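Local coordinates for protein Non-sulfated chondroitin lyase E66 (Autographa californica nucleopolyhedrovirus, PDB 3VSN) that degrades non-sulfated chondroitin as a lyase in the virion envelope and is essential for oral infectivity, perhaps by digesting the host's peritrophic barrier, at residues 359-364 with 384-389; 447-452 with 578-583; 512-517 with 551-556; 592-597 with 619-624. One frame throughout, in Å; residues are numbered along the deposited sequence. Where two conformers were deposited one is given.

Overall arrangement
The four contacts lie in the beta-rich part of the chain, their centres about 15 Å (contact 1) to 31 Å (contact 4) from its centre. Contact 1 is nearest the catalytic groups: the side chains of L361 and P360 lie about 10 Å and 12 Å from those of R300, the transition-state stabiliser, and E350, respectively. Contact 3 touches it, with the OH of Y554 3.0 Å from the N of G388. Contacts 2 and 3 have centres 14 Å apart and reach one antiparallel sheet; Y449 OH packs 3.8 Å from K555 CD. Contacts 2 and 4 share the next sheet, their nearest atoms about 4 Å apart. Contacts 2 to 4 lie away from the annotated sites.

Contact 1: residues 359-364 with 384-389; sequences APLWTM and SFESGI
I389 lies against the short helix 359-364 and touches three of its residues, where the packing is tight. With CG1 set beside the backbone N (chi1 -65°) and the chain then extended, CD1 comes over the helix backbone, 3.8 Å from L361 N. The other branch, CG2, meets CB of P360 at 3.8 Å, while CG1 sits beside CB of M364. At the helix end, M364 O presses on the turn itself, 3.2 Å from G388 CA in a bent CH-O contact. The turn, type II from E386 to I389 and closed by I389 N bonding to E386 O, has G388 at its third position with positive phi (101°). The helix thus packs on the loop leading into strand 390-391, where G388 and I389 make backbone bonds to I475 of strand 472-480. The other side is looser, although buried as well. L361, whose CG is anti to its backbone N (chi1 -177°), offers only CD1 to E386, slanting across CB of that residue at 3.8 Å. The carboxylate of E386 turns elsewhere, its OE2 accepting from S387 N at 2.9 Å. No hydrogen bond joins the two segments. This implies a division of labour: apolar branches join helix and loop, whereas the buried charge of E386 is answered by S387 N and Y378 of its own loop and by R367, which probably stabilise the carboxylate.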
loop_
_atom_site.group_PDB
_atom_site.type_symbol
_atom_site.label_atom_id
_atom_site.label_comp_id
_atom_site.label_asym_id
_atom_site.label_seq_id
_atom_site.Cartn_x
_atom_site.Cartn_y
_atom_site.Cartn_z
ATOM N N ALA A 359 6.960 -13.913 -1.840
ATOM C CA ALA A 359 6.375 -13.952 -3.191
ATOM C C ALA A 359 4.947 -14.509 -3.258
ATOM O O ALA A 359 4.112 -13.940 -3.964
ATOM C CB ALA A 359 7.284 -14.676 -4.174
ATOM N N PRO A 360 4.658 -15.621 -2.544
ATOM C CA PRO A 360 3.271 -16.095 -2.565
ATOM C C PRO A 360 2.251 -15.057 -2.081
ATOM O O PRO A 360 1.194 -14.911 -2.702
ATOM C CB PRO A 360 3.307 -17.317 -1.643
ATOM C CG PRO A 360 4.698 -17.839 -1.824
ATOM C CD PRO A 360 5.543 -16.592 -1.871
ATOM N N LEU A 361 2.580 -14.331 -1.014
ATOM C CA LEU A 361 1.711 -13.272 -0.491
ATOM C C LEU A 361 1.502 -12.140 -1.504
ATOM O O LEU A 361 0.389 -11.632 -1.651
ATOM C CB LEU A 361 2.266 -12.719 0.833
ATOM C CG LEU A 361 1.458 -11.654 1.588
ATOM C CD1 LEU A 361 0.110 -12.192 2.052
ATOM C CD2 LEU A 361 2.257 -11.123 2.768
ATOM N N TRP A 362 2.565 -11.767 -2.212
ATOM C CA TRP A 362 2.494 -10.699 -3.219
ATOM C C TRP A 362 1.732 -11.072 -4.461
ATOM O O TRP A 362 1.230 -10.197 -5.173
ATOM C CB TRP A 362 3.896 -10.265 -3.625
ATOM C CG TRP A 362 4.620 -9.400 -2.619
ATOM C CD1 TRP A 362 4.414 -9.317 -1.242
ATOM C CD2 TRP A 362 5.730 -8.482 -2.894
ATOM N NE1 TRP A 362 5.288 -8.420 -0.669
ATOM C CE2 TRP A 362 6.106 -7.888 -1.604
ATOM C CE3 TRP A 362 6.419 -8.098 -4.041
ATOM C CZ2 TRP A 362 7.132 -6.960 -1.493
ATOM C CZ3 TRP A 362 7.456 -7.164 -3.917
ATOM C CH2 TRP A 362 7.804 -6.611 -2.673
ATOM N N THR A 363 1.653 -12.366 -4.750
ATOM C CA THR A 363 1.084 -12.832 -6.012
ATOM C C THR A 363 -0.275 -13.509 -5.874
ATOM O O THR A 363 -1.020 -13.610 -6.849
ATOM C CB THR A 363 2.033 -13.811 -6.730
ATOM O OG1 THR A 363 2.318 -14.927 -5.874
ATOM C CG2 THR A 363 3.334 -13.111 -7.114
ATOM N N MET A 364 -0.602 -13.974 -4.672
ATOM C CA MET A 364 -1.780 -14.823 -4.505
ATOM C C MET A 364 -2.717 -14.444 -3.358
ATOM O O MET A 364 -3.678 -15.167 -3.090
ATOM C CB MET A 364 -1.355 -16.293 -4.394
ATOM C CG MET A 364 -0.838 -16.880 -5.696
ATOM S SD MET A 364 -0.288 -18.587 -5.524
ATOM C CE MET A 364 1.347 -18.354 -4.830
ATOM N N SER A 384 3.801 -16.663 4.982
ATOM C CA SER A 384 3.618 -17.623 3.896
ATOM C C SER A 384 2.152 -17.991 3.680
ATOM O O SER A 384 1.824 -18.709 2.737
ATOM C CB SER A 384 4.409 -18.902 4.184
ATOM O OG SER A 384 5.801 -18.658 4.143
ATOM N N PHE A 385 1.281 -17.506 4.560
ATOM C CA PHE A 385 -0.098 -17.972 4.609
ATOM C C PHE A 385 -1.096 -16.822 4.563
ATOM O O PHE A 385 -0.997 -15.862 5.328
ATOM C CB PHE A 385 -0.315 -18.827 5.864
ATOM C CG PHE A 385 0.753 -19.871 6.074
ATOM C CD1 PHE A 385 0.708 -21.076 5.381
ATOM C CD2 PHE A 385 1.819 -19.634 6.939
ATOM C CE1 PHE A 385 1.698 -22.030 5.555
ATOM C CE2 PHE A 385 2.810 -20.589 7.123
ATOM C CZ PHE A 385 2.747 -21.787 6.431
ATOM N N GLU A 386 -2.054 -16.937 3.648
ATOM C CA GLU A 386 -3.146 -15.981 3.517
ATOM C C GLU A 386 -4.180 -16.575 2.577
ATOM O O GLU A 386 -3.844 -17.411 1.730
ATOM C CB GLU A 386 -2.638 -14.634 2.975
ATOM C CG GLU A 386 -3.696 -13.537 2.891
ATOM C CD GLU A 386 -4.403 -13.303 4.211
ATOM O OE1 GLU A 386 -3.813 -12.630 5.084
ATOM O OE2 GLU A 386 -5.542 -13.791 4.379
ATOM N N SER A 387 -5.434 -16.161 2.740
ATOM C CA SER A 387 -6.500 -16.550 1.825
ATOM C C SER A 387 -6.031 -16.324 0.392
ATOM O O SER A 387 -5.539 -15.238 0.057
ATOM C CB SER A 387 -7.765 -15.734 2.096
ATOM O OG SER A 387 -8.257 -15.969 3.400
ATOM N N GLY A 388 -6.164 -17.353 -0.438
ATOM C CA GLY A 388 -5.781 -17.261 -1.845
ATOM C C GLY A 388 -4.437 -17.877 -2.198
ATOM O O GLY A 388 -4.207 -18.218 -3.350
ATOM N N ILE A 389 -3.539 -18.002 -1.221
ATOM C CA ILE A 389 -2.197 -18.545 -1.487
ATOM C C ILE A 389 -2.244 -20.037 -1.841
ATOM O O ILE A 389 -2.883 -20.836 -1.149
ATOM C CB ILE A 389 -1.205 -18.274 -0.323
ATOM C CG1 ILE A 389 -0.953 -16.760 -0.184
ATOM C CG2 ILE A 389 0.110 -19.022 -0.544
ATOM C CD1 ILE A 389 0.054 -16.361 0.884
#

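Contact 2: residues 447-452 with 578-583; sequences LFYDHG and VNVGNG
A water molecule held between D450 and N582 accepts from both sides of the contact, from D450 N at 2.9 Å and from N582 ND2 at 3.2 Å, and so ties the backbone of one turn to the side chain of another. The amide of N582 is anchored at its opposite end too, since OD1 accepts from V584 N, which would limit any flip of the group. Deeper in, the joint becomes apolar and turns on V580, whose two methyls do different work. CG1 lies over one face of the Y449 ring, 3.8 Å from its centroid and 24° off the normal, a CH-pi contact displaced toward CD2. On the opposite face of this ring sits G452 O, so the ring is sandwiched between a methyl and a carbonyl. Y449 adopts chi1 59°, with CG lodged between backbone N and carbonyl carbon; the ring's outer end is fixed by the bond from OH to D563. The second methyl of V580, CG2, meets L447 CD2 at 3.7 Å, and the same leucine methyl also reaches V578 CG1 at 3.8 Å. The contact joins two antiparallel sheets: strand 440-449, flanked by 426-434 and 452-461, faces the end of strand 575-579, which lies between 566-569 and 584-589 in the next sheet.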
loop_
_atom_site.group_PDB
_atom_site.type_symbol
_atom_site.label_atom_id
_atom_site.label_comp_id
_atom_site.label_asym_id
_atom_site.label_seq_id
_atom_site.Cartn_x
_atom_site.Cartn_y
_atom_site.Cartn_z
ATOM N N LEU A 447 -13.908 -11.722 -7.717
ATOM C CA LEU A 447 -14.970 -10.725 -7.752
ATOM C C LEU A 447 -15.226 -10.161 -6.357
ATOM O O LEU A 447 -15.521 -10.916 -5.427
ATOM C CB LEU A 447 -16.259 -11.323 -8.340
ATOM C CG LEU A 447 -17.502 -10.426 -8.381
ATOM C CD1 LEU A 447 -17.351 -9.311 -9.409
ATOM C CD2 LEU A 447 -18.746 -11.256 -8.665
ATOM N N PHE A 448 -15.104 -8.840 -6.221
ATOM C CA PHE A 448 -15.475 -8.137 -4.988
ATOM C C PHE A 448 -16.872 -7.541 -5.151
ATOM O O PHE A 448 -17.192 -6.979 -6.204
ATOM C CB PHE A 448 -14.491 -7.002 -4.658
ATOM C CG PHE A 448 -13.097 -7.460 -4.305
ATOM C CD1 PHE A 448 -12.841 -8.127 -3.111
ATOM C CD2 PHE A 448 -12.028 -7.179 -5.151
ATOM C CE1 PHE A 448 -11.554 -8.534 -2.785
ATOM C CE2 PHE A 448 -10.735 -7.580 -4.830
ATOM C CZ PHE A 448 -10.499 -8.264 -3.646
ATOM N N TYR A 449 -17.690 -7.650 -4.107
ATOM C CA TYR A 449 -19.048 -7.098 -4.097
ATOM C C TYR A 449 -19.455 -6.802 -2.647
ATOM O O TYR A 449 -18.701 -7.102 -1.723
ATOM C CB TYR A 449 -20.025 -8.099 -4.738
ATOM C CG TYR A 449 -20.044 -9.434 -4.027
ATOM C CD1 TYR A 449 -19.136 -10.444 -4.364
ATOM C CD2 TYR A 449 -20.944 -9.678 -2.988
ATOM C CE1 TYR A 449 -19.136 -11.660 -3.692
ATOM C CE2 TYR A 449 -20.949 -10.888 -2.312
ATOM C CZ TYR A 449 -20.051 -11.875 -2.671
ATOM O OH TYR A 449 -20.068 -13.080 -2.002
ATOM N N ASP A 450 -20.631 -6.216 -2.434
ATOM C CA ASP A 450 -21.140 -6.048 -1.069
ATOM C C ASP A 450 -21.940 -7.306 -0.693
ATOM O O ASP A 450 -22.963 -7.554 -1.316
ATOM C CB ASP A 450 -22.036 -4.802 -0.971
ATOM C CG ASP A 450 -21.312 -3.512 -1.356
ATOM O OD1 ASP A 450 -20.110 -3.361 -1.060
ATOM O OD2 ASP A 450 -21.962 -2.622 -1.937
ATOM N N HIS A 451 -21.511 -8.111 0.291
ATOM C CA HIS A 451 -20.364 -7.876 1.172
ATOM C C HIS A 451 -19.443 -9.068 1.184
ATOM O O HIS A 451 -19.295 -9.753 2.210
ATOM C CB HIS A 451 -20.849 -7.623 2.595
ATOM C CG HIS A 451 -21.749 -6.419 2.735
ATOM N ND1 HIS A 451 -21.303 -5.235 3.190
ATOM C CD2 HIS A 451 -23.107 -6.254 2.472
ATOM C CE1 HIS A 451 -22.319 -4.352 3.213
ATOM N NE2 HIS A 451 -23.422 -4.977 2.772
ATOM N N GLY A 452 -18.813 -9.347 0.051
ATOM C CA GLY A 452 -17.962 -10.522 -0.037
ATOM C C GLY A 452 -17.042 -10.560 -1.235
ATOM O O GLY A 452 -16.895 -9.578 -1.956
ATOM N N VAL A 578 -20.778 -15.572 -12.888
ATOM C CA VAL A 578 -21.092 -15.411 -11.472
ATOM C C VAL A 578 -22.311 -14.507 -11.313
ATOM O O VAL A 578 -22.316 -13.367 -11.777
ATOM C CB VAL A 578 -19.903 -14.840 -10.658
ATOM C CG1 VAL A 578 -20.254 -14.750 -9.176
ATOM C CG2 VAL A 578 -18.659 -15.694 -10.851
ATOM N N ASN A 579 -23.350 -15.037 -10.681
ATOM C CA ASN A 579 -24.504 -14.233 -10.306
ATOM C C ASN A 579 -24.520 -14.095 -8.789
ATOM O O ASN A 579 -24.822 -15.053 -8.077
ATOM C CB ASN A 579 -25.807 -14.859 -10.832
ATOM C CG ASN A 579 -27.027 -13.972 -10.604
ATOM O OD1 ASN A 579 -26.945 -12.929 -9.949
ATOM N ND2 ASN A 579 -28.171 -14.389 -11.146
ATOM N N VAL A 580 -24.174 -12.904 -8.301
ATOM C CA VAL A 580 -24.122 -12.644 -6.860
ATOM C C VAL A 580 -25.513 -12.760 -6.236
ATOM O O VAL A 580 -25.648 -13.132 -5.070
ATOM C CB VAL A 580 -23.506 -11.258 -6.545
ATOM C CG1 VAL A 580 -23.447 -11.026 -5.046
ATOM C CG2 VAL A 580 -22.112 -11.143 -7.144
ATOM N N GLY A 581 -26.538 -12.448 -7.027
ATOM C CA GLY A 581 -27.924 -12.553 -6.586
ATOM C C GLY A 581 -28.454 -11.262 -5.993
ATOM O O GLY A 581 -29.575 -11.226 -5.491
ATOM N N ASN A 582 -27.642 -10.206 -6.052
ATOM C CA ASN A 582 -27.991 -8.900 -5.486
ATOM C C ASN A 582 -28.042 -7.798 -6.548
ATOM O O ASN A 582 -28.112 -6.614 -6.215
ATOM C CB ASN A 582 -26.981 -8.515 -4.390
ATOM C CG ASN A 582 -25.601 -8.195 -4.951
ATOM O OD1 ASN A 582 -25.307 -8.494 -6.111
ATOM N ND2 ASN A 582 -24.747 -7.583 -4.130
ATOM N N GLY A 583 -27.990 -8.189 -7.820
ATOM C CA GLY A 583 -27.943 -7.224 -8.923
ATOM C C GLY A 583 -26.604 -7.176 -9.651
ATOM O O GLY A 583 -26.495 -6.578 -10.723
HETATM O O HOH W 1 -22.438 -5.375 -4.558
#

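Contact 3: residues 512-517 with 551-556; sequences HRVPIT and SACYKL
The imidazole of H512 is met obliquely by the K555 chain, whose CE comes within 3.9 Å of CD2, while R513, on the neighbouring position, has P515 CA above one face of its guanidinium. The Y554 ring carries L556 CG at its edge, in plane, and its hydroxyl bonds to R366 O. K555 runs extended beyond CG, which is wedged between backbone N and carbonyl carbon (chi1 75°); this takes the lysine past H512 to a salt bridge between NZ and D563. The backbones that carry them form an antiparallel pairing in a seven-stranded sheet, strand 509-513 beside strand 550-558. H512 and K555, which share one face of the sheet, are a hydrogen-bonded pair: H512 N reaches K555 O at 3.0 Å, and K555 N returns to H512 O at 2.8 Å. R513 and Y554 follow as a non-hydrogen-bonded pair. Beyond the strand end V514 N adds a longer bond to C553 O, 3.3 Å, an oxygen that also accepts from Q538 NE2. V514 then packs CB on C553 SG at 3.7 Å and lays CG2 across K555 CB. I516 CD1 meets the same sulfur at 3.8 Å, and V514 O, buried here, has no hydrogen-bonding partner in the model.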
loop_
_atom_site.group_PDB
_atom_site.type_symbol
_atom_site.label_atom_id
_atom_site.label_comp_id
_atom_site.label_asym_id
_atom_site.label_seq_id
_atom_site.Cartn_x
_atom_site.Cartn_y
_atom_site.Cartn_z
ATOM N N HIS A 512 -16.748 -19.938 2.700
ATOM C CA HIS A 512 -17.617 -20.952 2.112
ATOM C C HIS A 512 -16.992 -21.501 0.859
ATOM O O HIS A 512 -16.325 -20.774 0.121
ATOM C CB HIS A 512 -18.977 -20.352 1.752
ATOM C CG HIS A 512 -19.775 -19.883 2.945
ATOM N ND1 HIS A 512 -20.534 -20.715 3.678
ATOM C CD2 HIS A 512 -19.909 -18.623 3.516
ATOM C CE1 HIS A 512 -21.127 -20.024 4.670
ATOM N NE2 HIS A 512 -20.741 -18.743 4.569
ATOM N N ARG A 513 -17.202 -22.790 0.610
ATOM C CA ARG A 513 -16.848 -23.402 -0.667
ATOM C C ARG A 513 -17.911 -22.992 -1.690
ATOM O O ARG A 513 -19.086 -22.870 -1.349
ATOM C CB ARG A 513 -16.784 -24.931 -0.515
ATOM C CG ARG A 513 -16.695 -25.737 -1.806
ATOM C CD ARG A 513 -16.597 -27.233 -1.509
ATOM N NE ARG A 513 -16.637 -28.032 -2.732
ATOM C CZ ARG A 513 -17.749 -28.520 -3.279
ATOM N NH1 ARG A 513 -17.682 -29.225 -4.399
ATOM N NH2 ARG A 513 -18.931 -28.307 -2.706
ATOM N N VAL A 514 -17.491 -22.749 -2.929
ATOM C CA VAL A 514 -18.428 -22.447 -4.013
ATOM C C VAL A 514 -18.339 -23.547 -5.078
ATOM O O VAL A 514 -17.388 -23.573 -5.865
ATOM C CB VAL A 514 -18.174 -21.052 -4.641
ATOM C CG1 VAL A 514 -19.149 -20.784 -5.783
ATOM C CG2 VAL A 514 -18.281 -19.956 -3.590
ATOM N N PRO A 515 -19.317 -24.476 -5.089
ATOM C CA PRO A 515 -19.276 -25.497 -6.134
ATOM C C PRO A 515 -19.652 -24.916 -7.490
ATOM O O PRO A 515 -20.435 -23.963 -7.566
ATOM C CB PRO A 515 -20.323 -26.520 -5.677
ATOM C CG PRO A 515 -21.270 -25.740 -4.824
ATOM C CD PRO A 515 -20.431 -24.687 -4.144
ATOM N N ILE A 516 -19.060 -25.464 -8.544
ATOM C CA ILE A 516 -19.428 -25.118 -9.911
ATOM C C ILE A 516 -19.530 -26.428 -10.676
ATOM O O ILE A 516 -18.548 -27.150 -10.815
ATOM C CB ILE A 516 -18.389 -24.198 -10.599
ATOM C CG1 ILE A 516 -18.113 -22.940 -9.756
ATOM C CG2 ILE A 516 -18.870 -23.824 -12.001
ATOM C CD1 ILE A 516 -17.039 -22.024 -10.313
ATOM N N THR A 517 -20.724 -26.740 -11.163
ATOM C CA THR A 517 -20.933 -27.988 -11.889
ATOM C C THR A 517 -19.958 -28.065 -13.063
ATOM O O THR A 517 -19.776 -27.087 -13.793
ATOM C CB THR A 517 -22.392 -28.133 -12.355
ATOM O OG1 THR A 517 -23.263 -27.884 -11.244
ATOM C CG2 THR A 517 -22.657 -29.540 -12.902
ATOM N N SER A 551 -7.959 -27.044 -9.825
ATOM C CA SER A 551 -8.878 -25.932 -9.582
ATOM C C SER A 551 -9.330 -25.851 -8.121
ATOM O O SER A 551 -9.324 -26.847 -7.398
ATOM C CB SER A 551 -10.092 -26.018 -10.519
ATOM O OG SER A 551 -10.660 -27.319 -10.519
ATOM N N ALA A 552 -9.714 -24.650 -7.697
ATOM C CA ALA A 552 -10.236 -24.418 -6.357
ATOM C C ALA A 552 -11.159 -23.206 -6.388
ATOM O O ALA A 552 -10.938 -22.276 -7.161
ATOM C CB ALA A 552 -9.099 -24.203 -5.369
ATOM N N CYS A 553 -12.193 -23.214 -5.552
ATOM C CA CYS A 553 -13.189 -22.143 -5.580
ATOM C C CYS A 553 -13.809 -21.928 -4.210
ATOM O O CYS A 553 -14.304 -22.869 -3.587
ATOM C CB CYS A 553 -14.280 -22.453 -6.615
ATOM S SG CYS A 553 -15.354 -21.051 -7.002
ATOM N N TYR A 554 -13.776 -20.684 -3.742
ATOM C CA TYR A 554 -14.346 -20.344 -2.449
ATOM C C TYR A 554 -14.853 -18.905 -2.450
ATOM O O TYR A 554 -14.592 -18.147 -3.384
ATOM C CB TYR A 554 -13.307 -20.549 -1.333
ATOM C CG TYR A 554 -12.143 -19.577 -1.384
ATOM C CD1 TYR A 554 -12.186 -18.370 -0.683
ATOM C CD2 TYR A 554 -10.998 -19.867 -2.130
ATOM C CE1 TYR A 554 -11.125 -17.475 -0.727
ATOM C CE2 TYR A 554 -9.931 -18.981 -2.178
ATOM C CZ TYR A 554 -10.000 -17.788 -1.474
ATOM O OH TYR A 554 -8.947 -16.900 -1.516
ATOM N N LYS A 555 -15.579 -18.538 -1.401
ATOM C CA LYS A 555 -15.952 -17.146 -1.201
ATOM C C LYS A 555 -15.753 -16.752 0.254
ATOM O O LYS A 555 -15.774 -17.605 1.152
ATOM C CB LYS A 555 -17.388 -16.868 -1.665
ATOM C CG LYS A 555 -18.470 -17.387 -0.741
ATOM C CD LYS A 555 -19.825 -16.760 -1.045
ATOM C CE LYS A 555 -20.803 -17.119 0.060
ATOM N NZ LYS A 555 -22.229 -16.907 -0.311
ATOM N N LEU A 556 -15.536 -15.460 0.468
ATOM C CA LEU A 556 -15.452 -14.891 1.801
ATOM C C LEU A 556 -16.587 -13.881 1.957
ATOM O O LEU A 556 -16.938 -13.201 0.994
ATOM C CB LEU A 556 -14.092 -14.212 2.013
ATOM C CG LEU A 556 -12.807 -15.051 1.882
ATOM C CD1 LEU A 556 -11.576 -14.166 2.042
ATOM C CD2 LEU A 556 -12.767 -16.200 2.883
#

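Contact 4: residues 592-597 with 619-624; sequences WVMVKE and NSFTSI
S620 comes first, its CB 4.0 Å from the sulfur of M594, while its OG is spent on V616 O one turn back. F621 sets its ring across the methionine chain at about a right angle: CE1 lies 3.9 Å from M594 SD, a Met-aromatic contact in which the sulfur stands obliquely to the ring, 5.0 Å from its centroid. I624, the first residue to leave helical geometry, closes the series. Its CG1 occupies the position between backbone N and carbonyl carbon (chi1 67°), and the extended branch beyond carries CD1 to M594 CE at 3.7 Å, the two side chains meeting tip to tip. CD1 also touches K596 CD at 3.8 Å, so the lysine contributes its aliphatic stem while NZ reaches past to a salt bridge with E626. M594 is thus the hub of the contact: its bend at chi3 (82°) separates SD, facing S620 and F621, from CE, facing I624. Since V593 and V595 pack on strand 426-434, the strand is held between helix 614-623 and a second sheet: a helix packed on the outer face of one sheet of a beta-sandwich, consistent with this region of the lyase.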
loop_
_atom_site.group_PDB
_atom_site.type_symbol
_atom_site.label_atom_id
_atom_site.label_comp_id
_atom_site.label_asym_id
_atom_site.label_seq_id
_atom_site.Cartn_x
_atom_site.Cartn_y
_atom_site.Cartn_z
ATOM N N TRP A 592 -11.300 -12.028 -21.820
ATOM C CA TRP A 592 -12.256 -10.991 -21.437
ATOM C C TRP A 592 -12.788 -11.150 -20.042
ATOM O O TRP A 592 -12.972 -12.266 -19.557
ATOM C CB TRP A 592 -13.399 -10.933 -22.445
ATOM C CG TRP A 592 -12.925 -10.426 -23.782
ATOM C CD1 TRP A 592 -12.576 -11.173 -24.905
ATOM C CD2 TRP A 592 -12.686 -9.031 -24.161
ATOM N NE1 TRP A 592 -12.162 -10.356 -25.927
ATOM C CE2 TRP A 592 -12.209 -9.058 -25.548
ATOM C CE3 TRP A 592 -12.831 -7.805 -23.519
ATOM C CZ2 TRP A 592 -11.891 -7.894 -26.238
ATOM C CZ3 TRP A 592 -12.505 -6.640 -24.223
ATOM C CH2 TRP A 592 -12.049 -6.685 -25.552
ATOM N N VAL A 593 -13.021 -10.020 -19.383
ATOM C CA VAL A 593 -13.735 -9.994 -18.109
ATOM C C VAL A 593 -14.815 -8.916 -18.199
ATOM O O VAL A 593 -14.620 -7.890 -18.862
ATOM C CB VAL A 593 -12.781 -9.776 -16.900
ATOM C CG1 VAL A 593 -12.206 -8.362 -16.880
ATOM C CG2 VAL A 593 -13.487 -10.082 -15.583
ATOM N N MET A 594 -15.950 -9.160 -17.548
ATOM C CA MET A 594 -17.094 -8.254 -17.610
ATOM C C MET A 594 -17.821 -8.218 -16.277
ATOM O O MET A 594 -17.949 -9.248 -15.609
ATOM C CB MET A 594 -18.073 -8.703 -18.705
ATOM C CG MET A 594 -19.280 -7.788 -18.885
ATOM S SD MET A 594 -20.740 -8.628 -19.544
ATOM C CE MET A 594 -21.380 -9.357 -18.043
ATOM N N VAL A 595 -18.294 -7.033 -15.898
ATOM C CA VAL A 595 -19.165 -6.874 -14.736
ATOM C C VAL A 595 -20.373 -6.040 -15.138
ATOM O O VAL A 595 -20.229 -5.026 -15.822
ATOM C CB VAL A 595 -18.436 -6.207 -13.545
ATOM C CG1 VAL A 595 -19.393 -5.983 -12.377
ATOM C CG2 VAL A 595 -17.264 -7.067 -13.092
ATOM N N LYS A 596 -21.557 -6.484 -14.720
ATOM C CA LYS A 596 -22.804 -5.764 -14.979
ATOM C C LYS A 596 -23.497 -5.454 -13.664
ATOM O O LYS A 596 -23.701 -6.343 -12.834
ATOM C CB LYS A 596 -23.730 -6.585 -15.888
ATOM C CG LYS A 596 -25.136 -6.019 -16.038
ATOM C CD LYS A 596 -25.960 -6.796 -17.052
ATOM C CE LYS A 596 -27.433 -6.424 -16.960
ATOM N NZ LYS A 596 -28.109 -7.070 -15.799
ATOM N N GLU A 597 -23.853 -4.188 -13.481
ATOM C CA GLU A 597 -24.554 -3.751 -12.286
ATOM C C GLU A 597 -25.449 -2.573 -12.626
ATOM O O GLU A 597 -24.997 -1.575 -13.201
ATOM C CB GLU A 597 -23.565 -3.385 -11.167
ATOM C CG GLU A 597 -24.237 -2.857 -9.910
ATOM C CD GLU A 597 -23.263 -2.502 -8.799
ATOM O OE1 GLU A 597 -22.066 -2.260 -9.070
ATOM O OE2 GLU A 597 -23.719 -2.459 -7.637
ATOM N N ASN A 619 -21.835 -12.396 -27.119
ATOM C CA ASN A 619 -21.575 -13.678 -26.458
ATOM C C ASN A 619 -21.577 -13.559 -24.936
ATOM O O ASN A 619 -22.090 -14.445 -24.245
ATOM C CB ASN A 619 -20.263 -14.306 -26.949
ATOM C CG ASN A 619 -20.387 -14.906 -28.343
ATOM O OD1 ASN A 619 -21.423 -15.460 -28.706
ATOM N ND2 ASN A 619 -19.322 -14.810 -29.123
ATOM N N SER A 620 -21.021 -12.459 -24.425
ATOM C CA SER A 620 -20.964 -12.217 -22.982
ATOM C C SER A 620 -22.363 -12.064 -22.395
ATOM O O SER A 620 -22.690 -12.688 -21.382
ATOM C CB SER A 620 -20.115 -10.981 -22.671
ATOM O OG SER A 620 -18.787 -11.153 -23.139
ATOM N N PHE A 621 -23.187 -11.240 -23.045
ATOM C CA PHE A 621 -24.565 -11.010 -22.608
ATOM C C PHE A 621 -25.394 -12.296 -22.671
ATOM O O PHE A 621 -26.209 -12.559 -21.787
ATOM C CB PHE A 621 -25.228 -9.892 -23.426
ATOM C CG PHE A 621 -24.703 -8.504 -23.127
ATOM C CD1 PHE A 621 -23.951 -8.239 -21.982
ATOM C CD2 PHE A 621 -25.000 -7.445 -23.984
ATOM C CE1 PHE A 621 -23.485 -6.957 -21.713
ATOM C CE2 PHE A 621 -24.542 -6.161 -23.715
ATOM C CZ PHE A 621 -23.781 -5.919 -22.583
ATOM N N THR A 622 -25.174 -13.091 -23.718
ATOM C CA THR A 622 -25.800 -14.411 -23.855
ATOM C C THR A 622 -25.396 -15.341 -22.696
ATOM O O THR A 622 -26.247 -16.009 -22.098
ATOM C CB THR A 622 -25.455 -15.048 -25.225
ATOM O OG1 THR A 622 -25.890 -14.177 -26.283
ATOM C CG2 THR A 622 -26.117 -16.416 -25.394
ATOM N N SER A 623 -24.107 -15.358 -22.367
ATOM C CA SER A 623 -23.596 -16.197 -21.276
ATOM C C SER A 623 -24.189 -15.867 -19.904
ATOM O O SER A 623 -24.419 -16.769 -19.097
ATOM C CB SER A 623 -22.070 -16.143 -21.224
ATOM O OG SER A 623 -21.519 -16.802 -22.353
ATOM N N ILE A 624 -24.449 -14.589 -19.643
ATOM C CA ILE A 624 -25.045 -14.182 -18.360
ATOM C C ILE A 624 -26.581 -14.217 -18.385
ATOM O O ILE A 624 -27.235 -13.744 -17.457
ATOM C CB ILE A 624 -24.519 -12.806 -17.869
ATOM C CG1 ILE A 624 -24.980 -11.675 -18.799
ATOM C CG2 ILE A 624 -23.001 -12.836 -17.719
ATOM C CD1 ILE A 624 -24.981 -10.302 -18.154
#